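Local coordinates for quinonprotein alcohol dehydrogenase-like protein (PDB 4R5O) that is of unknown function but binds calcium ions and joins an immunoglobulin-like beta-sandwich domain to a seven-bladed beta-propeller, at residues 159-162 with 163-166; 320-323 with 324-328; 97-100 with 101-104; 28-31 with 32-36. All coordinates share one frame; numbering follows the deposited sequence.

Interaction 1 (159-162 with 163-166); sequences TSTS and NRDH
The H166 ring points its edge at the backbone of T161. NE2 donates to T161 O over 2.7 Å. The bond is nearly straight, at 174°. It lies in the ring plane of H166 and also in the carbonyl plane of T161, which favours one ring rotation. ND1 binds the backbone N of V183, so both ring nitrogens are engaged. The methyl of T159 also meets the ring edge, with CG2 3.6 Å from H166 CD2. The two side chains cross at about a right angle. The same methyl lies over one face of the R164 guanidinium, and T159 CG2 is 3.7 Å from R164 CD. All this belongs to the loop that links strands 152-158 and 167-171, the two middle strands of one propeller blade. At its tip N163 is the centre of an inverse gamma turn, closed by a weak bond from R164 N to S162 O. R164 turns back along the loop. Its chain bends at chi3 (-65°), and NE reaches D165 O at 3.0 Å, tilted from the guanidinium plane. NH1 goes on to G137 O. R164 CG touches T161 CG2 at 3.6 Å, and these two side chains meet roughly crosswise. An alanine in place of R164 would lose this aliphatic cover and is likely to leave G137 O without its guanidinium donor and the T159 methyl less enclosed.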
ATOM      1  N   THR A 159      12.240   1.515   9.965  1.00 31.39           N
ATOM      2  CA  THR A 159      13.045   0.371  10.364  1.00 32.10           C
ATOM      3  C   THR A 159      14.335   0.854  11.019  1.00 36.43           C
ATOM      4  O   THR A 159      14.821   1.923  10.681  1.00 35.67           O
ATOM      5  CB  THR A 159      13.313  -0.533   9.138  1.00 34.78           C
ATOM      6  OG1 THR A 159      14.143  -1.631   9.525  1.00 38.38           O
ATOM      7  CG2 THR A 159      13.897   0.205   7.966  1.00 29.60           C
ATOM      8  N   SER A 160      14.875   0.057  11.966  1.00 33.97           N
ATOM      9  CA  SER A 160      16.098   0.408  12.698  1.00 34.77           C
ATOM     10  C   SER A 160      17.356   0.159  11.825  1.00 38.46           C
ATOM     11  O   SER A 160      18.423   0.659  12.162  1.00 36.66           O
ATOM     12  CB  SER A 160      16.181  -0.359  14.010  1.00 38.25           C
ATOM     13  OG  SER A 160      16.158  -1.752  13.763  1.00 56.27           O
ATOM     14  N   THR A 161      17.209  -0.527  10.664  1.00 37.30           N
ATOM     15  CA  THR A 161      18.310  -0.777   9.723  1.00 36.09           C
ATOM     16  C   THR A 161      18.600   0.501   8.915  1.00 39.42           C
ATOM     17  O   THR A 161      17.737   1.047   8.218  1.00 37.14           O
ATOM     18  CB  THR A 161      18.012  -1.958   8.806  1.00 40.15           C
ATOM     19  OG1 THR A 161      17.629  -3.064   9.612  1.00 46.08           O
ATOM     20  CG2 THR A 161      19.220  -2.348   7.950  1.00 37.91           C
ATOM     21  N   SER A 162      19.862   0.932   8.990  1.00 36.89           N
ATOM     22  CA  SER A 162      20.405   2.109   8.337  1.00 35.11           C
ATOM     23  C   SER A 162      20.729   1.885   6.861  1.00 40.25           C
ATOM     24  O   SER A 162      20.302   2.674   6.035  1.00 42.66           O
ATOM     25  CB  SER A 162      21.682   2.519   9.057  1.00 37.23           C
ATOM     26  OG  SER A 162      22.350   3.608   8.444  1.00 38.75           O
ATOM     27  N   ASN A 163      21.507   0.851   6.532  1.00 37.17           N
ATOM     28  CA  ASN A 163      22.007   0.583   5.177  1.00 35.83           C
ATOM     29  C   ASN A 163      21.062  -0.322   4.396  1.00 38.21           C
ATOM     30  O   ASN A 163      21.347  -1.480   4.113  1.00 39.46           O
ATOM     31  CB  ASN A 163      23.408  -0.046   5.249  1.00 34.16           C
ATOM     32  CG  ASN A 163      23.533  -1.292   6.081  1.00 47.04           C
ATOM     33  OD1 ASN A 163      22.812  -1.505   7.074  1.00 39.37           O
ATOM     34  ND2 ASN A 163      24.498  -2.115   5.699  1.00 37.91           N
ATOM     35  N   ARG A 164      19.943   0.244   4.023  1.00 32.86           N
ATOM     36  CA  ARG A 164      18.900  -0.387   3.232  1.00 31.52           C
ATOM     37  C   ARG A 164      18.017   0.684   2.635  1.00 38.86           C
ATOM     38  O   ARG A 164      18.087   1.827   3.066  1.00 40.87           O
ATOM     39  CB  ARG A 164      18.071  -1.378   4.048  1.00 26.29           C
ATOM     40  CG  ARG A 164      17.373  -0.765   5.252  1.00 28.21           C
ATOM     41  CD  ARG A 164      16.191  -1.610   5.646  1.00 28.43           C
ATOM     42  NE  ARG A 164      15.184  -1.602   4.603  1.00 26.32           N
ATOM     43  CZ  ARG A 164      14.065  -2.306   4.624  1.00 50.85           C
ATOM     44  NH1 ARG A 164      13.809  -3.133   5.637  1.00 37.12           N
ATOM     45  NH2 ARG A 164      13.197  -2.206   3.620  1.00 36.35           N
ATOM     46  N   ASP A 165      17.209   0.335   1.647  1.00 36.06           N
ATOM     47  CA  ASP A 165      16.261   1.256   1.052  1.00 35.68           C
ATOM     48  C   ASP A 165      15.106   1.469   2.032  1.00 38.99           C
ATOM     49  O   ASP A 165      14.572   0.500   2.595  1.00 37.00           O
ATOM     50  CB  ASP A 165      15.765   0.730  -0.322  1.00 37.07           C
ATOM     51  CG  ASP A 165      16.827   0.768  -1.424  1.00 41.49           C
ATOM     52  OD1 ASP A 165      17.835   1.489  -1.258  1.00 41.68           O
ATOM     53  OD2 ASP A 165      16.632   0.104  -2.457  1.00 43.08           O
ATOM     54  N   HIS A 166      14.759   2.744   2.282  1.00 36.18           N
ATOM     55  CA  HIS A 166      13.637   3.090   3.168  1.00 34.61           C
ATOM     56  C   HIS A 166      12.464   3.648   2.357  1.00 38.11           C
ATOM     57  O   HIS A 166      11.307   3.442   2.711  1.00 37.50           O
ATOM     58  CB  HIS A 166      14.063   4.095   4.236  1.00 33.76           C
ATOM     59  CG  HIS A 166      15.274   3.660   4.983  1.00 35.75           C
ATOM     60  ND1 HIS A 166      16.530   4.180   4.686  1.00 36.61           N
ATOM     61  CD2 HIS A 166      15.405   2.703   5.925  1.00 36.24           C
ATOM     62  CE1 HIS A 166      17.368   3.578   5.510  1.00 35.60           C
ATOM     63  NE2 HIS A 166      16.741   2.671   6.267  1.00 36.15           N
TER

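Interaction 2 (320-323 with 324-328)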
ATOM      1  N   LYS A 320      -7.238   4.926  19.780  1.00 64.43           N
ATOM      2  CA  LYS A 320      -5.814   5.195  19.932  1.00 66.01           C
ATOM      3  C   LYS A 320      -5.036   3.882  20.085  1.00 77.25           C
ATOM      4  O   LYS A 320      -5.593   2.875  20.524  1.00 77.63           O
ATOM      5  CB  LYS A 320      -5.661   6.093  21.199  1.00 68.15           C
ATOM      6  CG  LYS A 320      -4.281   6.239  21.818  1.00 73.57           C
ATOM      7  CD  LYS A 320      -4.269   7.048  23.110  1.00 77.44           C
ATOM      8  CE  LYS A 320      -2.919   7.078  23.820  1.00 82.90           C
ATOM      9  NZ  LYS A 320      -1.778   7.561  23.011  1.00 88.74           N
ATOM     10  N   GLY A 321      -3.762   3.920  19.706  1.00 78.60           N
ATOM     11  CA  GLY A 321      -2.773   2.867  19.919  1.00 80.08           C
ATOM     12  C   GLY A 321      -1.871   3.328  21.067  1.00 89.11           C
ATOM     13  O   GLY A 321      -1.730   4.544  21.278  1.00 88.95           O
ATOM     14  N   PRO A 322      -1.245   2.436  21.877  1.00 88.54           N
ATOM     15  CA  PRO A 322      -0.452   2.951  23.025  1.00 88.97           C
ATOM     16  C   PRO A 322       0.981   3.418  22.657  1.00 92.53           C
ATOM     17  O   PRO A 322       1.461   4.410  23.219  1.00 91.59           O
ATOM     18  CB  PRO A 322      -0.381   1.759  23.981  1.00 91.37           C
ATOM     19  CG  PRO A 322      -0.663   0.548  23.140  1.00 95.53           C
ATOM     20  CD  PRO A 322      -1.296   0.957  21.846  1.00 90.37           C
ATOM     21  N   TYR A 323       1.646   2.712  21.718  1.00 88.64           N
ATOM     22  CA  TYR A 323       3.044   2.904  21.342  1.00 87.81           C
ATOM     23  C   TYR A 323       3.266   3.881  20.174  1.00 86.05           C
ATOM     24  O   TYR A 323       2.337   4.201  19.435  1.00 84.73           O
ATOM     25  CB  TYR A 323       3.607   1.537  20.919  1.00 90.33           C
ATOM     26  CG  TYR A 323       3.031   0.351  21.674  1.00 93.99           C
ATOM     27  CD1 TYR A 323       3.391   0.098  22.996  1.00 97.10           C
ATOM     28  CD2 TYR A 323       2.192  -0.563  21.039  1.00 94.87           C
ATOM     29  CE1 TYR A 323       2.886  -1.009  23.686  1.00 99.61           C
ATOM     30  CE2 TYR A 323       1.708  -1.692  21.708  1.00 96.50           C
ATOM     31  CZ  TYR A 323       2.052  -1.908  23.035  1.00104.64           C
ATOM     32  OH  TYR A 323       1.575  -3.014  23.708  1.00103.01           O
ATOM     33  N   HIS A 324       4.538   4.313  20.000  1.00 79.66           N
ATOM     34  CA  HIS A 324       5.047   5.161  18.903  1.00 77.00           C
ATOM     35  C   HIS A 324       4.846   4.472  17.555  1.00 78.45           C
ATOM     36  O   HIS A 324       4.749   5.140  16.516  1.00 77.76           O
ATOM     37  CB  HIS A 324       6.556   5.459  19.133  1.00 77.07           C
ATOM     38  CG  HIS A 324       7.328   5.852  17.892  1.00 79.44           C
ATOM     39  ND1 HIS A 324       7.346   7.159  17.427  1.00 80.83           N
ATOM     40  CD2 HIS A 324       8.063   5.087  17.045  1.00 80.24           C
ATOM     41  CE1 HIS A 324       8.079   7.142  16.317  1.00 79.35           C
ATOM     42  NE2 HIS A 324       8.532   5.919  16.046  1.00 79.35           N
ATOM     43  N   SER A 325       4.824   3.119  17.590  1.00 72.88           N
ATOM     44  CA  SER A 325       4.752   2.222  16.442  1.00 71.04           C
ATOM     45  C   SER A 325       3.326   1.874  16.051  1.00 70.60           C
ATOM     46  O   SER A 325       3.092   1.468  14.900  1.00 71.53           O
ATOM     47  CB  SER A 325       5.504   0.934  16.762  1.00 76.46           C
ATOM     48  OG  SER A 325       5.048   0.357  17.977  1.00 87.57           O
ATOM     49  N   SER A 326       2.391   2.002  17.000  1.00 63.26           N
ATOM     50  CA  SER A 326       0.991   1.672  16.764  1.00 62.61           C
ATOM     51  C   SER A 326       0.411   2.645  15.731  1.00 64.39           C
ATOM     52  O   SER A 326       0.719   3.834  15.790  1.00 64.95           O
ATOM     53  CB  SER A 326       0.201   1.677  18.066  1.00 67.94           C
ATOM     54  OG  SER A 326       0.438   2.858  18.813  1.00 81.11           O
ATOM     55  N   PRO A 327      -0.303   2.151  14.692  1.00 57.40           N
ATOM     56  CA  PRO A 327      -0.766   3.067  13.637  1.00 55.02           C
ATOM     57  C   PRO A 327      -1.862   4.014  14.125  1.00 54.89           C
ATOM     58  O   PRO A 327      -2.335   3.921  15.260  1.00 54.01           O
ATOM     59  CB  PRO A 327      -1.294   2.134  12.532  1.00 57.01           C
ATOM     60  CG  PRO A 327      -1.467   0.826  13.147  1.00 62.25           C
ATOM     61  CD  PRO A 327      -0.692   0.750  14.420  1.00 58.33           C
ATOM     62  N   THR A 328      -2.176   5.009  13.276  1.00 49.37           N
ATOM     63  CA  THR A 328      -3.199   6.010  13.532  1.00 46.80           C
ATOM     64  C   THR A 328      -4.531   5.368  13.218  1.00 49.92           C
ATOM     65  O   THR A 328      -4.702   4.790  12.133  1.00 50.53           O
ATOM     66  CB  THR A 328      -2.917   7.271  12.714  1.00 45.78           C
ATOM     67  OG1 THR A 328      -1.638   7.780  13.067  1.00 41.80           O
ATOM     68  CG2 THR A 328      -3.971   8.329  12.873  1.00 47.82           C
TER
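S325 OG and S326 CB approach the Y323 ring obliquely from across the turn. P322 CG sits over the centre of one face of that ring, 3.5 Å above the plane. The second flat group, the H324 imidazole, turns outward from this turn. It meets the ring of Y227 with the planes about 75° apart, and its ND1 is hydrogen-bonded to Y227 OH. The turn runs from Y323 to S326, and the backbone angles of H324 and S325 fit a type I beta turn. It sits in the loop between strands 309-314 and 332-333, a connection on the surface of the propeller. S326 N donates to Y323 O over 3.3 Å, from well above the carbonyl plane. The hydroxyl of S326 turns to the same oxygen. Its OG lies between the backbone N and the carbonyl carbon of S326 (chi1 49°), which brings it back over the turn. The modelled OG to O distance is very short, so its exact length is doubtful. G321 has no side chain, and its CA comes within 3.7 Å of S326 CB. The carbonyl oxygens of H324 and S326 both accept from K277 NZ, which ties the turn to a neighbouring loop. S325 OG rests 3.5 Å from Y323 CB.

Interaction 3 (97-100 with 101-104)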
ATOM      1  N   ASN A  97      -4.098 -11.492 -16.932  1.00 50.08           N
ATOM      2  CA  ASN A  97      -5.012 -10.446 -17.371  1.00 49.51           C
ATOM      3  C   ASN A  97      -5.872 -10.085 -16.169  1.00 53.95           C
ATOM      4  O   ASN A  97      -6.968 -10.621 -15.987  1.00 55.34           O
ATOM      5  CB  ASN A  97      -5.840 -10.885 -18.606  1.00 46.58           C
ATOM      6  CG  ASN A  97      -6.814  -9.838 -19.105  1.00 69.49           C
ATOM      7  OD1 ASN A  97      -6.574  -8.630 -19.024  1.00 67.68           O
ATOM      8  ND2 ASN A  97      -7.927 -10.268 -19.661  1.00 60.17           N
ATOM      9  N   HIS A  98      -5.337  -9.244 -15.298  1.00 49.07           N
ATOM     10  CA  HIS A  98      -6.043  -8.842 -14.085  1.00 48.65           C
ATOM     11  C   HIS A  98      -6.356  -7.326 -14.139  1.00 53.02           C
ATOM     12  O   HIS A  98      -5.748  -6.584 -14.917  1.00 50.86           O
ATOM     13  CB  HIS A  98      -5.232  -9.208 -12.818  1.00 48.18           C
ATOM     14  CG  HIS A  98      -3.909  -8.520 -12.732  1.00 50.81           C
ATOM     15  ND1 HIS A  98      -2.782  -9.048 -13.335  1.00 52.53           N
ATOM     16  CD2 HIS A  98      -3.581  -7.352 -12.135  1.00 51.32           C
ATOM     17  CE1 HIS A  98      -1.809  -8.194 -13.074  1.00 50.99           C
ATOM     18  NE2 HIS A  98      -2.244  -7.157 -12.355  1.00 50.64           N
ATOM     19  N   ASN A  99      -7.327  -6.894 -13.314  1.00 50.63           N
ATOM     20  CA  ASN A  99      -7.762  -5.512 -13.226  1.00 49.97           C
ATOM     21  C   ASN A  99      -7.801  -5.119 -11.751  1.00 51.72           C
ATOM     22  O   ASN A  99      -8.667  -5.588 -10.990  1.00 50.60           O
ATOM     23  CB  ASN A  99      -9.127  -5.358 -13.925  1.00 51.48           C
ATOM     24  CG  ASN A  99      -9.665  -3.948 -14.049  1.00 67.02           C
ATOM     25  OD1 ASN A  99      -9.092  -2.959 -13.595  1.00 56.31           O
ATOM     26  ND2 ASN A  99     -10.793  -3.834 -14.698  1.00 64.60           N
ATOM     27  N   PHE A 100      -6.833  -4.290 -11.342  1.00 46.98           N
ATOM     28  CA  PHE A 100      -6.703  -3.886  -9.940  1.00 45.87           C
ATOM     29  C   PHE A 100      -7.701  -2.762  -9.574  1.00 51.28           C
ATOM     30  O   PHE A 100      -7.672  -2.273  -8.445  1.00 51.29           O
ATOM     31  CB  PHE A 100      -5.274  -3.457  -9.608  1.00 46.21           C
ATOM     32  CG  PHE A 100      -4.284  -4.588  -9.405  1.00 46.45           C
ATOM     33  CD1 PHE A 100      -4.650  -5.739  -8.702  1.00 48.70           C
ATOM     34  CD2 PHE A 100      -2.945  -4.427  -9.747  1.00 46.46           C
ATOM     35  CE1 PHE A 100      -3.709  -6.737  -8.409  1.00 48.86           C
ATOM     36  CE2 PHE A 100      -2.002  -5.418  -9.441  1.00 48.68           C
ATOM     37  CZ  PHE A 100      -2.388  -6.565  -8.770  1.00 46.80           C
ATOM     38  N   SER A 101      -8.642  -2.444 -10.479  1.00 48.62           N
ATOM     39  CA  SER A 101      -9.732  -1.503 -10.237  1.00 48.53           C
ATOM     40  C   SER A 101     -10.936  -2.213  -9.590  1.00 51.89           C
ATOM     41  O   SER A 101     -11.777  -1.565  -8.986  1.00 51.58           O
ATOM     42  CB  SER A 101     -10.157  -0.842 -11.543  1.00 52.29           C
ATOM     43  OG  SER A 101      -9.049  -0.237 -12.185  1.00 64.34           O
ATOM     44  N   LYS A 102     -10.997  -3.546  -9.719  1.00 49.14           N
ATOM     45  CA  LYS A 102     -12.087  -4.424  -9.276  1.00 49.29           C
ATOM     46  C   LYS A 102     -11.914  -4.885  -7.814  1.00 54.70           C
ATOM     47  O   LYS A 102     -12.189  -6.041  -7.486  1.00 56.13           O
ATOM     48  CB  LYS A 102     -12.159  -5.655 -10.212  1.00 51.12           C
ATOM     49  CG  LYS A 102     -12.471  -5.291 -11.670  1.00 59.77           C
ATOM     50  CD  LYS A 102     -13.799  -4.536 -11.824  1.00 70.90           C
ATOM     51  CE  LYS A 102     -14.018  -4.038 -13.229  1.00 89.03           C
ATOM     52  NZ  LYS A 102     -15.296  -3.289 -13.351  1.00104.30           N
ATOM     53  N   GLY A 103     -11.567  -3.947  -6.937  1.00 50.43           N
ATOM     54  CA  GLY A 103     -11.373  -4.197  -5.508  1.00 48.72           C
ATOM     55  C   GLY A 103     -10.405  -3.226  -4.864  1.00 48.66           C
ATOM     56  O   GLY A 103     -10.397  -2.038  -5.208  1.00 47.47           O
ATOM     57  N   PHE A 104      -9.582  -3.714  -3.913  1.00 42.89           N
ATOM     58  CA  PHE A 104      -8.597  -2.842  -3.230  1.00 40.92           C
ATOM     59  C   PHE A 104      -7.343  -3.600  -2.813  1.00 43.27           C
ATOM     60  O   PHE A 104      -7.414  -4.808  -2.557  1.00 42.42           O
ATOM     61  CB  PHE A 104      -9.211  -2.183  -1.970  1.00 41.14           C
ATOM     62  CG  PHE A 104      -9.753  -3.174  -0.962  1.00 42.69           C
ATOM     63  CD1 PHE A 104      -8.917  -3.762  -0.019  1.00 45.24           C
ATOM     64  CD2 PHE A 104     -11.104  -3.503  -0.943  1.00 45.06           C
ATOM     65  CE1 PHE A 104      -9.419  -4.685   0.903  1.00 45.96           C
ATOM     66  CE2 PHE A 104     -11.603  -4.427  -0.027  1.00 47.62           C
ATOM     67  CZ  PHE A 104     -10.762  -4.997   0.903  1.00 45.35           C
TER
HETATM   68  O   HOH W   1      -8.414  -0.632  -6.708  1.00 35.21           O
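The N99 amide crosses the aliphatic chain of K102 at a slant. N99 ND2 is 3.5 Å from K102 CE and 3.8 Å from K102 CG. The bend of K102 at chi2 (-58°) brings its chain past the amide. Beyond that the chain is extended, and NZ leads away to a long, weak ion pair with E118. The other branch of the amide works on the backbone. N99 OD1 accepts from S101 N at 3.2 Å, from above the carbonyl plane, which makes an Asx turn. It also lies 3.1 Å from S101 OG, whose own hydrogen bond runs to N426 OD1. N99 CG is anti to the backbone N (chi1 -174°), a setting that carries OD1 over the turn. The backbone forms a type I beta turn from N99 to K102, with a weak bond from K102 N to N99 O. This is the junction between the two domains. The chain leaves strand 86-97 of the immunoglobulin-like sandwich and enters strand 103-108 of the propeller. That strand pairs with 422-424, so the first and last parts of the propeller share a blade. K102 is also the centre of an inverse gamma turn, and G103 follows with backbone angles that call for glycine. A water bridges the turn, donating to F100 O (2.5 Å) and to G103 O (2.9 Å). On the buried side H98 CD2 lies over the centre of the F100 ring, 3.5 Å above its plane. F105 meets F100 edge-to-face.

Interaction 4 (28-31 with 32-36)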
ATOM      1  N   GLN A  28       2.679 -14.249 -23.638  1.00 59.49           N
ATOM      2  CA  GLN A  28       1.416 -14.885 -23.249  1.00 59.08           C
ATOM      3  C   GLN A  28       0.660 -14.093 -22.193  1.00 61.45           C
ATOM      4  O   GLN A  28       1.247 -13.633 -21.208  1.00 60.82           O
ATOM      5  CB  GLN A  28       1.683 -16.298 -22.690  1.00 60.40           C
ATOM      6  CG  GLN A  28       2.405 -17.260 -23.645  1.00 68.21           C
ATOM      7  CD  GLN A  28       1.565 -17.591 -24.854  1.00 78.69           C
ATOM      8  OE1 GLN A  28       0.470 -18.170 -24.761  1.00 79.83           O
ATOM      9  NE2 GLN A  28       2.067 -17.230 -26.010  1.00 53.39           N
ATOM     10  N   VAL A  29      -0.656 -13.950 -22.395  1.00 56.20           N
ATOM     11  CA  VAL A  29      -1.525 -13.294 -21.427  1.00 54.38           C
ATOM     12  C   VAL A  29      -2.626 -14.324 -21.089  1.00 58.56           C
ATOM     13  O   VAL A  29      -3.294 -14.854 -21.986  1.00 60.29           O
ATOM     14  CB  VAL A  29      -2.067 -11.904 -21.876  1.00 56.60           C
ATOM     15  CG1 VAL A  29      -2.955 -11.302 -20.806  1.00 56.20           C
ATOM     16  CG2 VAL A  29      -0.934 -10.938 -22.187  1.00 54.75           C
ATOM     17  N   LEU A  30      -2.744 -14.654 -19.799  1.00 52.68           N
ATOM     18  CA  LEU A  30      -3.705 -15.632 -19.270  1.00 51.70           C
ATOM     19  C   LEU A  30      -4.678 -14.997 -18.289  1.00 54.48           C
ATOM     20  O   LEU A  30      -4.343 -14.000 -17.662  1.00 52.57           O
ATOM     21  CB  LEU A  30      -2.979 -16.801 -18.548  1.00 50.78           C
ATOM     22  CG  LEU A  30      -2.020 -17.638 -19.383  1.00 54.33           C
ATOM     23  CD1 LEU A  30      -0.527 -17.242 -19.099  1.00 52.37           C
ATOM     24  CD2 LEU A  30      -2.286 -19.118 -19.159  1.00 54.66           C
ATOM     25  N   GLU A  31      -5.854 -15.613 -18.112  1.00 52.26           N
ATOM     26  CA  GLU A  31      -6.806 -15.160 -17.103  1.00 52.19           C
ATOM     27  C   GLU A  31      -6.427 -15.732 -15.759  1.00 56.19           C
ATOM     28  O   GLU A  31      -5.787 -16.789 -15.706  1.00 56.12           O
ATOM     29  CB  GLU A  31      -8.266 -15.549 -17.455  1.00 54.18           C
ATOM     30  CG  GLU A  31      -8.803 -14.995 -18.766  1.00 58.53           C
ATOM     31  CD  GLU A  31      -8.881 -13.492 -18.935  1.00 81.89           C
ATOM     32  OE1 GLU A  31      -9.065 -12.772 -17.925  1.00 81.16           O
ATOM     33  OE2 GLU A  31      -8.820 -13.039 -20.100  1.00 83.82           O
ATOM     34  N   LEU A  32      -6.829 -15.059 -14.665  1.00 52.69           N
ATOM     35  CA  LEU A  32      -6.625 -15.613 -13.326  1.00 52.46           C
ATOM     36  C   LEU A  32      -7.404 -16.923 -13.263  1.00 57.48           C
ATOM     37  O   LEU A  32      -8.534 -16.996 -13.762  1.00 57.89           O
ATOM     38  CB  LEU A  32      -7.034 -14.618 -12.220  1.00 51.94           C
ATOM     39  CG  LEU A  32      -6.121 -13.412 -12.027  1.00 55.99           C
ATOM     40  CD1 LEU A  32      -6.819 -12.311 -11.255  1.00 55.65           C
ATOM     41  CD2 LEU A  32      -4.788 -13.807 -11.392  1.00 58.34           C
ATOM     42  N   GLY A  33      -6.743 -17.971 -12.806  1.00 54.47           N
ATOM     43  CA  GLY A  33      -7.351 -19.296 -12.763  1.00 56.16           C
ATOM     44  C   GLY A  33      -6.901 -20.220 -13.885  1.00 61.54           C
ATOM     45  O   GLY A  33      -7.004 -21.437 -13.733  1.00 63.00           O
ATOM     46  N   GLU A  34      -6.393 -19.655 -15.022  1.00 56.14           N
ATOM     47  CA  GLU A  34      -5.900 -20.433 -16.153  1.00 55.18           C
ATOM     48  C   GLU A  34      -4.503 -20.992 -15.866  1.00 59.30           C
ATOM     49  O   GLU A  34      -3.818 -20.512 -14.953  1.00 58.10           O
ATOM     50  CB  GLU A  34      -5.871 -19.617 -17.446  1.00 56.25           C
ATOM     51  CG  GLU A  34      -7.225 -19.125 -17.931  1.00 66.61           C
ATOM     52  CD  GLU A  34      -7.278 -18.496 -19.316  1.00 96.31           C
ATOM     53  OE1 GLU A  34      -6.221 -18.365 -19.982  1.00 85.24           O
ATOM     54  OE2 GLU A  34      -8.406 -18.177 -19.758  1.00 95.33           O
ATOM     55  N   THR A  35      -4.094 -22.024 -16.635  1.00 56.42           N
ATOM     56  CA  THR A  35      -2.790 -22.668 -16.494  1.00 56.11           C
ATOM     57  C   THR A  35      -2.003 -22.520 -17.791  1.00 59.48           C
ATOM     58  O   THR A  35      -2.517 -22.822 -18.878  1.00 59.44           O
ATOM     59  CB  THR A  35      -2.955 -24.150 -16.102  1.00 65.17           C
ATOM     60  OG1 THR A  35      -3.724 -24.237 -14.898  1.00 68.62           O
ATOM     61  CG2 THR A  35      -1.625 -24.856 -15.891  1.00 64.42           C
ATOM     62  N   LEU A  36      -0.752 -22.053 -17.670  1.00 54.52           N
ATOM     63  CA  LEU A  36       0.153 -21.942 -18.817  1.00 53.38           C
ATOM     64  C   LEU A  36       0.816 -23.279 -19.036  1.00 56.78           C
ATOM     65  O   LEU A  36       1.535 -23.751 -18.148  1.00 56.27           O
ATOM     66  CB  LEU A  36       1.207 -20.815 -18.636  1.00 51.30           C
ATOM     67  CG  LEU A  36       2.279 -20.677 -19.722  1.00 54.95           C
ATOM     68  CD1 LEU A  36       1.692 -20.252 -21.051  1.00 55.10           C
ATOM     69  CD2 LEU A  36       3.297 -19.674 -19.341  1.00 55.52           C
TER
HETATM   70  O   HOH W   2      -8.242 -12.760 -15.159  1.00 47.76           O
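L30 and L36 form the tight inner side of this contact, and E31 and E34 form its exposed side. The chain between them makes a type II beta turn from E31 to E34. It joins strand 28-31 to strand 35-38, which belong to different sheets of the immunoglobulin-like sandwich. On the inner side L30 CD2 reaches 3.9 Å from L36 CB, the two side chains crossing at about a right angle. L36 has CG anti to the backbone N (chi1 175°), and its CD1 extends to Q28 CG at 4.0 Å. L30 also touches I69, and L36 touches F94 and F65. Both leucines are buried. The turn is closed by E34 N, which donates to E31 O over 3.0 Å from above the carbonyl plane. G33 takes the positive phi that a type II turn needs here. Outside, the two glutamates lie side by side and point the same way. E34 is extended beyond CG, and its OE1 accepts a weak bond from E31 N at 3.3 Å. OE2 of E34 rests 3.4 Å from E31 CG. The carboxylate planes stand 77° apart, and the like charges are held off by 5.2 Å between E31 OE2 and E34 OE2. Their closeness would probably make both slightly harder to ionise. E31 OE2 is held by N97 ND2 on the neighbouring strand. A water donates to E31 OE1 at 2.9 Å and accepts from L32 N at 2.7 Å.

Overall arrangement
Interactions 4 and 3 touch at the boundary between the sandwich and the propeller, with centres 15 Å apart. N97 N lies 2.6 Å from L30 O, a probable hydrogen bond, and H98 CB packs on L32 CD1 at 3.8 Å. Interactions 1 and 2 belong to the propeller, with centres 21 Å apart and nearest atoms about 8 Å apart. Calcium comes closest at interaction 4, where the T35 side chain is about 6 Å from a bound ion; G103 of interaction 3 is about 13 Å from one. Interactions 1 and 2 lie away from the calcium sites. The R164 side chain of interaction 1 is about 3 Å from a bound polyether, probably from the crystallisation liquor.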